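Local coordinates for protein N-acetylmuramoyl-L-alanine amidase (Mycolicibacterium smegmatis, PDB 7AGM) that probably cleaves the amide bond between N-acetylmuramic acid and the L-alanine of the stem peptide in peptidoglycan, as a zinc-dependent amidase, at residues A[10-15]-A[93-98]; A[121-126]-A[170-175]; A[144-149]-A[205-210]; A[37-42]-A[85-90]. One frame throughout, in Å; residues are numbered along the deposited sequence.

Contact 1 (A[10-15]-A[93-98]); sequences IVFLDP and AMANSL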
loop_
_atom_site.group_PDB
_atom_site.type_symbol
_atom_site.label_atom_id
_atom_site.label_comp_id
_atom_site.label_asym_id
_atom_site.label_seq_id
_atom_site.Cartn_x
_atom_site.Cartn_y
_atom_site.Cartn_z
ATOM N N ILE A 10 13.001 -5.307 -8.649
ATOM C CA ILE A 10 12.838 -3.944 -8.146
ATOM C C ILE A 10 11.430 -3.760 -7.601
ATOM O O ILE A 10 10.447 -3.993 -8.314
ATOM C CB ILE A 10 13.120 -2.907 -9.248
ATOM C CG1 ILE A 10 14.506 -3.128 -9.857
ATOM C CG2 ILE A 10 12.961 -1.510 -8.706
ATOM C CD1 ILE A 10 14.667 -2.455 -11.192
ATOM N N VAL A 11 11.332 -3.310 -6.350
ATOM C CA VAL A 11 10.057 -3.020 -5.704
ATOM C C VAL A 11 10.054 -1.562 -5.265
ATOM O O VAL A 11 10.976 -1.112 -4.568
ATOM C CB VAL A 11 9.820 -3.938 -4.489
ATOM C CG1 VAL A 11 8.530 -3.554 -3.757
ATOM C CG2 VAL A 11 9.809 -5.408 -4.914
ATOM N N PHE A 12 9.017 -0.825 -5.661
ATOM C CA PHE A 12 8.792 0.530 -5.169
ATOM C C PHE A 12 7.789 0.476 -4.023
ATOM O O PHE A 12 6.690 -0.080 -4.178
ATOM C CB PHE A 12 8.269 1.433 -6.287
ATOM C CG PHE A 12 8.142 2.879 -5.886
ATOM C CD1 PHE A 12 9.256 3.718 -5.897
ATOM C CD2 PHE A 12 6.916 3.412 -5.504
ATOM C CE1 PHE A 12 9.143 5.058 -5.529
ATOM C CE2 PHE A 12 6.800 4.745 -5.148
ATOM C CZ PHE A 12 7.920 5.573 -5.157
ATOM N N LEU A 13 8.174 1.040 -2.873
ATOM C CA LEU A 13 7.369 1.023 -1.657
ATOM C C LEU A 13 6.856 2.424 -1.366
ATOM O O LEU A 13 7.631 3.387 -1.368
ATOM C CB LEU A 13 8.198 0.519 -0.472
ATOM C CG LEU A 13 8.674 -0.930 -0.579
ATOM C CD1 LEU A 13 9.697 -1.230 0.516
ATOM C CD2 LEU A 13 7.488 -1.898 -0.510
ATOM N N ASP A 14 5.556 2.533 -1.097
ATOM C CA ASP A 14 4.898 3.818 -0.862
ATOM C C ASP A 14 4.156 3.802 0.467
ATOM O O ASP A 14 2.986 3.398 0.540
ATOM C CB ASP A 14 3.951 4.160 -2.013
ATOM C CG ASP A 14 3.081 5.365 -1.711
ATOM O OD1 ASP A 14 3.588 6.323 -1.088
ATOM O OD2 ASP A 14 1.892 5.351 -2.105
ATOM N N PRO A 15 4.797 4.258 1.543
ATOM C CA PRO A 15 4.066 4.423 2.811
ATOM C C PRO A 15 3.126 5.614 2.710
ATOM O O PRO A 15 3.560 6.754 2.519
ATOM C CB PRO A 15 5.177 4.648 3.844
ATOM C CG PRO A 15 6.359 5.142 3.057
ATOM C CD PRO A 15 6.214 4.657 1.630
ATOM N N ALA A 93 4.346 8.812 -10.436
ATOM C CA ALA A 93 5.435 9.157 -11.351
ATOM C C ALA A 93 6.778 8.620 -10.860
ATOM O O ALA A 93 7.579 8.111 -11.653
ATOM C CB ALA A 93 5.497 10.671 -11.553
ATOM N N MET A 94 7.036 8.712 -9.553
ATOM C CA MET A 94 8.261 8.146 -8.991
ATOM C C MET A 94 8.322 6.644 -9.220
ATOM O O MET A 94 9.366 6.109 -9.608
ATOM C CB MET A 94 8.330 8.439 -7.497
ATOM C CG MET A 94 8.523 9.898 -7.157
ATOM S SD MET A 94 8.340 10.146 -5.370
ATOM C CE MET A 94 9.876 9.432 -4.773
ATOM N N ALA A 95 7.204 5.946 -9.009
ATOM C CA ALA A 95 7.177 4.512 -9.260
ATOM C C ALA A 95 7.454 4.215 -10.726
ATOM O O ALA A 95 8.291 3.367 -11.054
ATOM C CB ALA A 95 5.819 3.935 -8.859
ATOM N N ASN A 96 6.782 4.935 -11.625
ATOM C CA ASN A 96 6.927 4.664 -13.053
ATOM C C ASN A 96 8.347 4.941 -13.539
ATOM O O ASN A 96 8.859 4.224 -14.410
ATOM C CB ASN A 96 5.909 5.475 -13.859
ATOM C CG ASN A 96 4.489 4.950 -13.704
ATOM O OD1 ASN A 96 4.279 3.756 -13.482
ATOM N ND2 ASN A 96 3.506 5.838 -13.820
ATOM N N SER A 97 9.000 5.978 -12.994
ATOM C CA SER A 97 10.376 6.292 -13.393
ATOM C C SER A 97 11.328 5.143 -13.106
ATOM O O SER A 97 12.380 5.025 -13.752
ATOM C CB SER A 97 10.876 7.532 -12.643
ATOM O OG SER A 97 10.111 8.676 -12.958
ATOM N N LEU A 98 10.986 4.294 -12.149
ATOM C CA LEU A 98 11.837 3.185 -11.770
ATOM C C LEU A 98 11.563 1.929 -12.587
ATOM O O LEU A 98 12.358 0.986 -12.518
ATOM C CB LEU A 98 11.656 2.913 -10.273
ATOM C CG LEU A 98 12.608 1.968 -9.568
ATOM C CD1 LEU A 98 14.062 2.405 -9.768
ATOM C CD2 LEU A 98 12.259 1.929 -8.085
#
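Phe12 and Ala95 are the nearest pair where strand 10-15 and helix 88-98 run nearly antiparallel, the axes of the short segments 9.0 Å apart at an angle of 173°, and the CA atoms of these two residues are 5.9 Å apart. The Phe12 ring is the flat surface on which the helix rests. With CG anti to the backbone N (chi1 -174°), the ring stands up from the strand and presents one face to the helix. Ala95 CB lies 4.0 Å from the ring centroid and 29° off its normal, a CH-pi contact, while the CA of the same residue sits over the middle of the ring. The helix backbone itself thus lies close over the aromatic face. Near the rim, Met94 CB meets Phe12 CZ at 3.7 Å, and the methionine chain runs at roughly a right angle to the phenylalanine. Leu98 takes a different side: its CD2 lies close to the ring plane, at the edge, 4.1 Å from Phe12 CD1. The same methyl touches Ile10 CG2 at 3.6 Å, and Leu98 thereby bridges two strand residues that point to the same side. The helix belongs to the beta-alpha-beta crossover that leads from strand 73-76 to strand 102-109 over the intervening strand 10-15. Phe12 accordingly also touches Ala75 and Ile103 on the flanking strands, whereas Leu13 turns to the other face of the sheet, against helix 52-69.

Contact 2 (A[121-126]-A[170-175]); sequences LYSSPP and GLNLAQ
Asn172 ND2, beside Ser123, is held by two backbone carbonyls, Ser166 O and Thr31 O, while Asn172 OD1 accepts a bond from Arg33 NH2; together these partners fix the rotation of a buried amide. Ser123 OG comes within 3.6 Å of Asn172 OD1 and is hydrogen-bonded to Gln131 OE1, and Gln131 also binds Asn172 O and Ala174 O through its NE2, tying the end of the strand to the last turn of the helix and the residues after it.

Beneath this polar layer the packing is apolar. Leu171, whose CG lies anti to its carbonyl carbon (chi1 -69°) with an extended second torsion, sends CD1 along the strand to Leu121 CB at 3.8 Å. That methyl also lies against the backbone, 3.7 Å from Leu121 O and 3.8 Å from Tyr122 CA. Nearer the root of the leucine, its CB meets Ser123 CB at 4.0 Å, where the two backbones are nearest, the CA atoms of Leu171 and Ser123 being 5.3 Å apart. Leu121 and Ser123 thus face one helical layer and Tyr122 the other, against helix 134-148, as in a three-layer alpha/beta sandwich, here the zinc amidase domain with its mixed sheet.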
loop_
_atom_site.group_PDB
_atom_site.type_symbol
_atom_site.label_atom_id
_atom_site.label_comp_id
_atom_site.label_asym_id
_atom_site.label_seq_id
_atom_site.Cartn_x
_atom_site.Cartn_y
_atom_site.Cartn_z
ATOM N N LEU A 121 -6.462 -3.198 -2.758
ATOM C CA LEU A 121 -7.047 -2.411 -3.835
ATOM C C LEU A 121 -6.216 -2.548 -5.101
ATOM O O LEU A 121 -4.982 -2.602 -5.055
ATOM C CB LEU A 121 -7.114 -0.929 -3.462
ATOM C CG LEU A 121 -8.072 -0.461 -2.359
ATOM C CD1 LEU A 121 -7.743 -1.035 -0.973
ATOM C CD2 LEU A 121 -8.084 1.061 -2.326
ATOM N N TYR A 122 -6.900 -2.575 -6.242
ATOM C CA TYR A 122 -6.217 -2.585 -7.525
ATOM C C TYR A 122 -7.051 -1.808 -8.534
ATOM O O TYR A 122 -8.277 -1.725 -8.419
ATOM C CB TYR A 122 -5.926 -4.012 -8.005
ATOM C CG TYR A 122 -7.152 -4.881 -8.190
ATOM C CD1 TYR A 122 -7.741 -5.531 -7.111
ATOM C CD2 TYR A 122 -7.717 -5.062 -9.457
ATOM C CE1 TYR A 122 -8.867 -6.333 -7.290
ATOM C CE2 TYR A 122 -8.823 -5.859 -9.645
ATOM C CZ TYR A 122 -9.401 -6.491 -8.565
ATOM O OH TYR A 122 -10.512 -7.275 -8.797
ATOM N N SER A 123 -6.371 -1.240 -9.526
ATOM C CA SER A 123 -7.037 -0.402 -10.513
ATOM C C SER A 123 -8.021 -1.208 -11.347
ATOM O O SER A 123 -7.664 -2.221 -11.955
ATOM C CB SER A 123 -6.007 0.244 -11.438
ATOM O OG SER A 123 -6.667 1.097 -12.363
ATOM N N SER A 124 -9.254 -0.736 -11.387
ATOM C CA SER A 124 -10.292 -1.354 -12.198
ATOM C C SER A 124 -11.363 -0.313 -12.495
ATOM O O SER A 124 -11.786 0.407 -11.587
ATOM C CB SER A 124 -10.896 -2.549 -11.464
ATOM O OG SER A 124 -11.888 -3.179 -12.260
ATOM N N PRO A 125 -11.824 -0.187 -13.752
ATOM C CA PRO A 125 -11.369 -0.908 -14.946
ATOM C C PRO A 125 -9.925 -0.575 -15.299
ATOM O O PRO A 125 -9.456 0.535 -15.039
ATOM C CB PRO A 125 -12.298 -0.376 -16.054
ATOM C CG PRO A 125 -13.469 0.182 -15.351
ATOM C CD PRO A 125 -12.955 0.709 -14.053
ATOM N N PRO A 126 -9.209 -1.533 -15.875
ATOM C CA PRO A 126 -7.788 -1.309 -16.152
ATOM C C PRO A 126 -7.578 -0.276 -17.249
ATOM O O PRO A 126 -8.368 -0.156 -18.192
ATOM C CB PRO A 126 -7.297 -2.690 -16.592
ATOM C CG PRO A 126 -8.523 -3.341 -17.196
ATOM C CD PRO A 126 -9.671 -2.856 -16.342
ATOM N N GLY A 170 -2.810 6.817 -7.465
ATOM C CA GLY A 170 -1.581 6.043 -7.556
ATOM C C GLY A 170 -1.753 4.735 -8.305
ATOM O O GLY A 170 -0.843 4.293 -9.012
ATOM N N LEU A 171 -2.920 4.097 -8.166
ATOM C CA LEU A 171 -3.229 2.889 -8.925
ATOM C C LEU A 171 -3.573 3.211 -10.375
ATOM O O LEU A 171 -3.076 2.551 -11.297
ATOM C CB LEU A 171 -4.383 2.140 -8.252
ATOM C CG LEU A 171 -4.033 1.500 -6.899
ATOM C CD1 LEU A 171 -5.290 0.930 -6.264
ATOM C CD2 LEU A 171 -2.969 0.423 -7.016
ATOM N N ASN A 172 -4.390 4.242 -10.602
ATOM C CA ASN A 172 -4.782 4.578 -11.970
ATOM C C ASN A 172 -3.569 4.918 -12.823
ATOM O O ASN A 172 -3.532 4.614 -14.021
ATOM C CB ASN A 172 -5.717 5.785 -11.969
ATOM C CG ASN A 172 -7.033 5.519 -11.287
ATOM O OD1 ASN A 172 -7.460 4.375 -11.145
ATOM N ND2 ASN A 172 -7.711 6.590 -10.897
ATOM N N LEU A 173 -2.582 5.582 -12.234
ATOM C CA LEU A 173 -1.476 6.117 -13.015
ATOM C C LEU A 173 -0.310 5.148 -13.156
ATOM O O LEU A 173 0.602 5.416 -13.950
ATOM C CB LEU A 173 -1.000 7.446 -12.413
ATOM C CG LEU A 173 -1.994 8.613 -12.484
ATOM C CD1 LEU A 173 -1.608 9.744 -11.534
ATOM C CD2 LEU A 173 -2.107 9.122 -13.920
ATOM N N ALA A 174 -0.320 4.033 -12.423
ATOM C CA ALA A 174 0.786 3.084 -12.503
ATOM C C ALA A 174 0.816 2.388 -13.853
ATOM O O ALA A 174 -0.221 1.982 -14.388
ATOM C CB ALA A 174 0.662 2.032 -11.398
ATOM N N GLN A 175 2.026 2.217 -14.382
ATOM C CA GLN A 175 2.263 1.527 -15.645
ATOM C C GLN A 175 3.007 0.213 -15.449
ATOM O O GLN A 175 3.425 -0.409 -16.435
ATOM C CB GLN A 175 3.001 2.453 -16.617
ATOM C CG GLN A 175 2.256 3.765 -16.877
ATOM C CD GLN A 175 3.044 4.721 -17.746
ATOM O OE1 GLN A 175 4.079 4.359 -18.303
ATOM N NE2 GLN A 175 2.559 5.951 -17.865
#

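Contact 3 (A[144-149]-A[205-210]); sequences DQLAAS and ADAIVR
This is a helix-helix packing contact within one helical layer of the alpha/beta amidase domain, joining the C-terminal end of helix 134-148 to the middle of helix 198-219 on one face of the central sheet. The segments run roughly antiparallel, at 142°, with their axes only 8.1 Å apart. The small Ala207 lies at the nearest point of the backbones, consistent with so short a distance: its CA is 5.2 Å from that of Leu146, and its methyl is touched by Leu146 and by Ser149, just past the end of the other helix. Leu146 CD2 reaches Ala207 CB at 3.7 Å and goes on to graze Ile208 CG1; the leucine and isoleucine lie side by side, pointing the same way. That direction is toward the sheet, for both also touch strand 178-185, Leu146 at Val181 and Ile208 at Cys183. On its other flank helix 198-219 meets helix 52-69 through Ala205 and Val209.

Away from the sheet the contact becomes polar. In one of its two conformations Ser149 turns OG back to Gln145 O, 2.8 Å away, a carbonyl that the backbone N of Ser149 also uses, so the closing turn of the helix is bound twice; the same OG lies 3.4 Å from Ala207 CB. Farther out, Gln145 and Arg210 cross at about a right angle. The glutamine chain bends at its second torsion (chi2 -51°), which folds the amide over the arginine, with the two planes 56° apart. Gln145 OE1 then sits above one face of the guanidinium, 2.9 Å from Arg210 NE and 3.0 Å from Arg210 NH2, at angles too poor for hydrogen bonds.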
loop_
_atom_site.group_PDB
_atom_site.type_symbol
_atom_site.label_atom_id
_atom_site.label_comp_id
_atom_site.label_asym_id
_atom_site.label_seq_id
_atom_site.Cartn_x
_atom_site.Cartn_y
_atom_site.Cartn_z
ATOM N N ASP A 144 -4.018 -13.513 -0.722
ATOM C CA ASP A 144 -3.841 -14.868 -0.213
ATOM C C ASP A 144 -2.807 -14.910 0.908
ATOM O O ASP A 144 -2.984 -15.626 1.901
ATOM C CB ASP A 144 -3.447 -15.816 -1.350
ATOM C CG ASP A 144 -4.615 -16.188 -2.243
ATOM O OD1 ASP A 144 -5.769 -15.832 -1.925
ATOM O OD2 ASP A 144 -4.368 -16.840 -3.277
ATOM N N GLN A 145 -1.724 -14.139 0.778
ATOM C CA GLN A 145 -0.676 -14.197 1.792
ATOM C C GLN A 145 -1.068 -13.458 3.065
ATOM O O GLN A 145 -0.696 -13.888 4.161
ATOM C CB GLN A 145 0.663 -13.698 1.236
ATOM C CG GLN A 145 1.302 -14.663 0.259
ATOM C CD GLN A 145 1.375 -16.074 0.823
ATOM O OE1 GLN A 145 1.928 -16.291 1.907
ATOM N NE2 GLN A 145 0.808 -17.041 0.098
ATOM N N LEU A 146 -1.812 -12.352 2.948
ATOM C CA LEU A 146 -2.350 -11.708 4.140
ATOM C C LEU A 146 -3.312 -12.640 4.862
ATOM O O LEU A 146 -3.246 -12.797 6.087
ATOM C CB LEU A 146 -3.037 -10.397 3.753
ATOM C CG LEU A 146 -2.092 -9.282 3.285
ATOM C CD1 LEU A 146 -2.817 -8.182 2.538
ATOM C CD2 LEU A 146 -1.373 -8.674 4.465
ATOM N N ALA A 147 -4.201 -13.290 4.111
ATOM C CA ALA A 147 -5.169 -14.187 4.736
ATOM C C ALA A 147 -4.510 -15.441 5.296
ATOM O O ALA A 147 -4.936 -15.950 6.342
ATOM C CB ALA A 147 -6.265 -14.551 3.736
ATOM N N ALA A 148 -3.466 -15.943 4.630
ATOM C CA ALA A 148 -2.768 -17.121 5.133
ATOM C C ALA A 148 -2.077 -16.824 6.451
ATOM O O ALA A 148 -1.902 -17.729 7.275
ATOM C CB ALA A 148 -1.751 -17.619 4.102
ATOM N N SER A 149 -1.699 -15.565 6.668
ATOM C CA SER A 149 -1.035 -15.116 7.885
ATOM C C SER A 149 -1.999 -14.926 9.051
ATOM O O SER A 149 -1.558 -14.535 10.137
ATOM C CB SER A 149 -0.271 -13.814 7.613
ATOM O OG SER A 149 0.686 -13.972 6.571
ATOM N N ALA A 205 4.042 -6.447 8.197
ATOM C CA ALA A 205 5.155 -6.409 7.252
ATOM C C ALA A 205 5.515 -7.800 6.750
ATOM O O ALA A 205 5.728 -7.992 5.546
ATOM C CB ALA A 205 6.376 -5.736 7.888
ATOM N N ASP A 206 5.567 -8.787 7.653
ATOM C CA ASP A 206 5.929 -10.146 7.255
ATOM C C ASP A 206 4.945 -10.689 6.228
ATOM O O ASP A 206 5.343 -11.355 5.268
ATOM C CB ASP A 206 5.950 -11.069 8.476
ATOM C CG ASP A 206 7.115 -10.804 9.407
ATOM O OD1 ASP A 206 8.090 -10.140 9.005
ATOM O OD2 ASP A 206 7.053 -11.288 10.553
ATOM N N ALA A 207 3.652 -10.421 6.425
ATOM C CA ALA A 207 2.641 -10.895 5.484
ATOM C C ALA A 207 2.758 -10.182 4.144
ATOM O O ALA A 207 2.644 -10.809 3.081
ATOM C CB ALA A 207 1.253 -10.675 6.087
ATOM N N ILE A 208 2.978 -8.866 4.173
ATOM C CA ILE A 208 3.155 -8.119 2.931
ATOM C C ILE A 208 4.373 -8.627 2.163
ATOM O O ILE A 208 4.324 -8.795 0.937
ATOM C CB ILE A 208 3.213 -6.607 3.224
ATOM C CG1 ILE A 208 1.856 -6.139 3.771
ATOM C CG2 ILE A 208 3.655 -5.830 1.967
ATOM C CD1 ILE A 208 1.856 -4.702 4.294
ATOM N N VAL A 209 5.474 -8.902 2.873
ATOM C CA VAL A 209 6.676 -9.426 2.226
ATOM C C VAL A 209 6.399 -10.764 1.549
ATOM O O VAL A 209 6.856 -11.008 0.424
ATOM C CB VAL A 209 7.837 -9.516 3.238
ATOM C CG1 VAL A 209 8.997 -10.299 2.651
ATOM C CG2 VAL A 209 8.294 -8.124 3.642
ATOM N N ARG A 210 5.638 -11.646 2.205
ATOM C CA ARG A 210 5.283 -12.915 1.569
ATOM C C ARG A 210 4.489 -12.684 0.291
ATOM O O ARG A 210 4.707 -13.367 -0.718
ATOM C CB ARG A 210 4.490 -13.794 2.536
ATOM C CG ARG A 210 5.312 -14.350 3.686
ATOM C CD ARG A 210 4.441 -15.111 4.678
ATOM N NE ARG A 210 3.866 -16.318 4.092
ATOM C CZ ARG A 210 2.994 -17.112 4.708
ATOM N NH1 ARG A 210 2.583 -16.829 5.938
ATOM N NH2 ARG A 210 2.528 -18.191 4.091
#

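Contact 4 (A[37-42]-A[85-90]); sequences KNCQES and GPCVDE
Cys39 and Cys87 approach with different first torsions and join in a disulfide of 2.0 Å between their SG atoms. Cys39 places SG anti to its backbone N (chi1 158°), Cys87 places its own SG anti to the carbonyl carbon, and the bridge twists to a chi3 of -84°, close to the quarter turn that a relaxed disulfide favours. Next to this covalent link the Cys39 carbonyl turns to the start of helix 88-98 and takes the Val88 N-H in its own plane, at 2.9 Å. Val88 straddles that carbonyl: CG1 is 3.5 Å from Cys39 O, and CG2 also leans on Asn38 O at 3.8 Å. Cys87 is the N-cap residue of the helix, and Glu90 OE1 accepts its N-H at 2.9 Å, one half of a capping box; a loop beside the zinc site is thus fastened to a helix N-terminus by both a disulfide and a backbone hydrogen bond. Gln40, in one of its two conformations, bends at chi2 so that NE2 meets Pro86 O at 3.0 Å, with a nearly straight N-H and the oxygen close to the amide plane. Pro86 O is shared with Arg91 NE. The other end of the amide, Gln40 OE1, receives the backbone N-H of Glu41. Gln40 also touches His17, a zinc ligand, and Glu41 O is hydrogen-bonded to His17 ND1, which probably helps to orient that imidazole.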
loop_
_atom_site.group_PDB
_atom_site.type_symbol
_atom_site.label_atom_id
_atom_site.label_comp_id
_atom_site.label_asym_id
_atom_site.label_seq_id
_atom_site.Cartn_x
_atom_site.Cartn_y
_atom_site.Cartn_z
ATOM N N LYS A 37 -7.897 15.482 -7.877
ATOM C CA LYS A 37 -8.153 15.353 -6.451
ATOM C C LYS A 37 -7.020 16.040 -5.701
ATOM O O LYS A 37 -6.046 16.513 -6.299
ATOM C CB LYS A 37 -8.350 13.891 -6.026
ATOM C CG LYS A 37 -7.137 12.999 -6.220
ATOM C CD LYS A 37 -7.515 11.526 -6.077
ATOM C CE LYS A 37 -8.185 11.240 -4.738
ATOM N NZ LYS A 37 -8.430 9.778 -4.538
ATOM N N ASN A 38 -7.161 16.102 -4.381
ATOM C CA ASN A 38 -6.161 16.776 -3.562
ATOM C C ASN A 38 -4.802 16.098 -3.686
ATOM O O ASN A 38 -4.706 14.869 -3.753
ATOM C CB ASN A 38 -6.600 16.792 -2.098
ATOM C CG ASN A 38 -7.700 17.800 -1.828
ATOM O OD1 ASN A 38 -8.326 18.321 -2.751
ATOM N ND2 ASN A 38 -7.943 18.075 -0.552
ATOM N N CYS A 39 -3.750 16.925 -3.742
ATOM C CA CYS A 39 -2.367 16.445 -3.748
ATOM C C CYS A 39 -2.125 15.410 -2.654
ATOM O O CYS A 39 -1.567 14.337 -2.906
ATOM C CB CYS A 39 -1.427 17.646 -3.585
ATOM S SG CYS A 39 0.230 17.280 -2.960
ATOM N N GLN A 40 -2.530 15.718 -1.426
ATOM C CA GLN A 40 -2.393 14.765 -0.336
ATOM C C GLN A 40 -3.574 14.877 0.614
ATOM O O GLN A 40 -4.338 15.844 0.587
ATOM C CB GLN A 40 -1.075 14.935 0.433
ATOM C CG GLN A 40 0.056 14.047 -0.071
ATOM C CD GLN A 40 -0.264 12.564 0.043
ATOM O OE1 GLN A 40 -1.157 12.158 0.789
ATOM N NE2 GLN A 40 0.471 11.745 -0.698
ATOM N N GLU A 41 -3.717 13.848 1.444
ATOM C CA GLU A 41 -4.641 13.835 2.566
ATOM C C GLU A 41 -3.826 13.505 3.803
ATOM O O GLU A 41 -2.812 12.808 3.720
ATOM C CB GLU A 41 -5.702 12.746 2.413
ATOM C CG GLU A 41 -6.746 13.030 1.375
ATOM C CD GLU A 41 -7.702 14.123 1.799
ATOM O OE1 GLU A 41 -7.903 14.313 3.018
ATOM O OE2 GLU A 41 -8.248 14.800 0.909
ATOM N N SER A 42 -4.275 13.999 4.958
ATOM C CA SER A 42 -3.522 13.772 6.186
ATOM C C SER A 42 -3.453 12.292 6.550
ATOM O O SER A 42 -2.464 11.842 7.141
ATOM C CB SER A 42 -4.147 14.568 7.333
ATOM O OG SER A 42 -5.515 14.238 7.477
ATOM N N GLY A 85 5.556 15.158 2.108
ATOM C CA GLY A 85 5.882 14.131 1.145
ATOM C C GLY A 85 5.192 14.410 -0.177
ATOM O O GLY A 85 4.424 15.370 -0.300
ATOM N N PRO A 86 5.446 13.582 -1.191
ATOM C CA PRO A 86 4.982 13.906 -2.546
ATOM C C PRO A 86 3.477 13.735 -2.708
ATOM O O PRO A 86 2.829 12.965 -2.000
ATOM C CB PRO A 86 5.730 12.898 -3.430
ATOM C CG PRO A 86 6.852 12.374 -2.580
ATOM C CD PRO A 86 6.327 12.402 -1.178
ATOM N N CYS A 87 2.932 14.466 -3.685
ATOM C CA CYS A 87 1.526 14.329 -4.054
ATOM C C CYS A 87 1.243 12.937 -4.624
ATOM O O CYS A 87 2.145 12.203 -5.040
ATOM C CB CYS A 87 1.146 15.364 -5.113
ATOM S SG CYS A 87 1.400 17.074 -4.613
ATOM N N VAL A 88 -0.049 12.594 -4.677
ATOM C CA VAL A 88 -0.445 11.252 -5.103
ATOM C C VAL A 88 -0.069 10.983 -6.553
ATOM O O VAL A 88 0.285 9.853 -6.903
ATOM C CB VAL A 88 -1.936 10.975 -4.814
ATOM C CG1 VAL A 88 -2.190 10.890 -3.304
ATOM C CG2 VAL A 88 -2.812 12.028 -5.454
ATOM N N ASP A 89 -0.129 12.000 -7.419
ATOM C CA ASP A 89 0.319 11.798 -8.794
ATOM C C ASP A 89 1.836 11.655 -8.863
ATOM O O ASP A 89 2.355 10.836 -9.637
ATOM C CB ASP A 89 -0.196 12.908 -9.719
ATOM C CG ASP A 89 0.333 14.289 -9.359
ATOM O OD1 ASP A 89 0.620 14.552 -8.170
ATOM O OD2 ASP A 89 0.423 15.134 -10.275
ATOM N N GLU A 90 2.557 12.422 -8.035
ATOM C CA GLU A 90 4.013 12.330 -7.984
ATOM C C GLU A 90 4.478 10.959 -7.499
ATOM O O GLU A 90 5.489 10.439 -7.979
ATOM C CB GLU A 90 4.577 13.446 -7.096
ATOM C CG GLU A 90 4.349 14.850 -7.655
ATOM C CD GLU A 90 4.804 15.978 -6.720
ATOM O OE1 GLU A 90 4.799 15.803 -5.482
ATOM O OE2 GLU A 90 5.164 17.058 -7.237
#

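In the fold
Contacts 1, 2 and 4 form a connected group, and contact 3 stands apart from it. Helix 88-98 serves both contact 4, at its start, and contact 1, farther along; Met94 SD packs on Pro86 CG at 3.9 Å, and contact 4 is nested within the loop that contact 1 closes. Asn96 joins contact 1 to contact 2, its amide probably bonding Leu173 O and Gln175 N, while Leu173 also packs on Asp89 of contact 4. Contacts 3 and 4 lie on opposite sides of the chain's centre, about 27 Å apart between their centres. The zinc, bound by His17, Glu52 and His107, is about 7 Å from the Gln40 side chain and about 9 Å from that of Leu121.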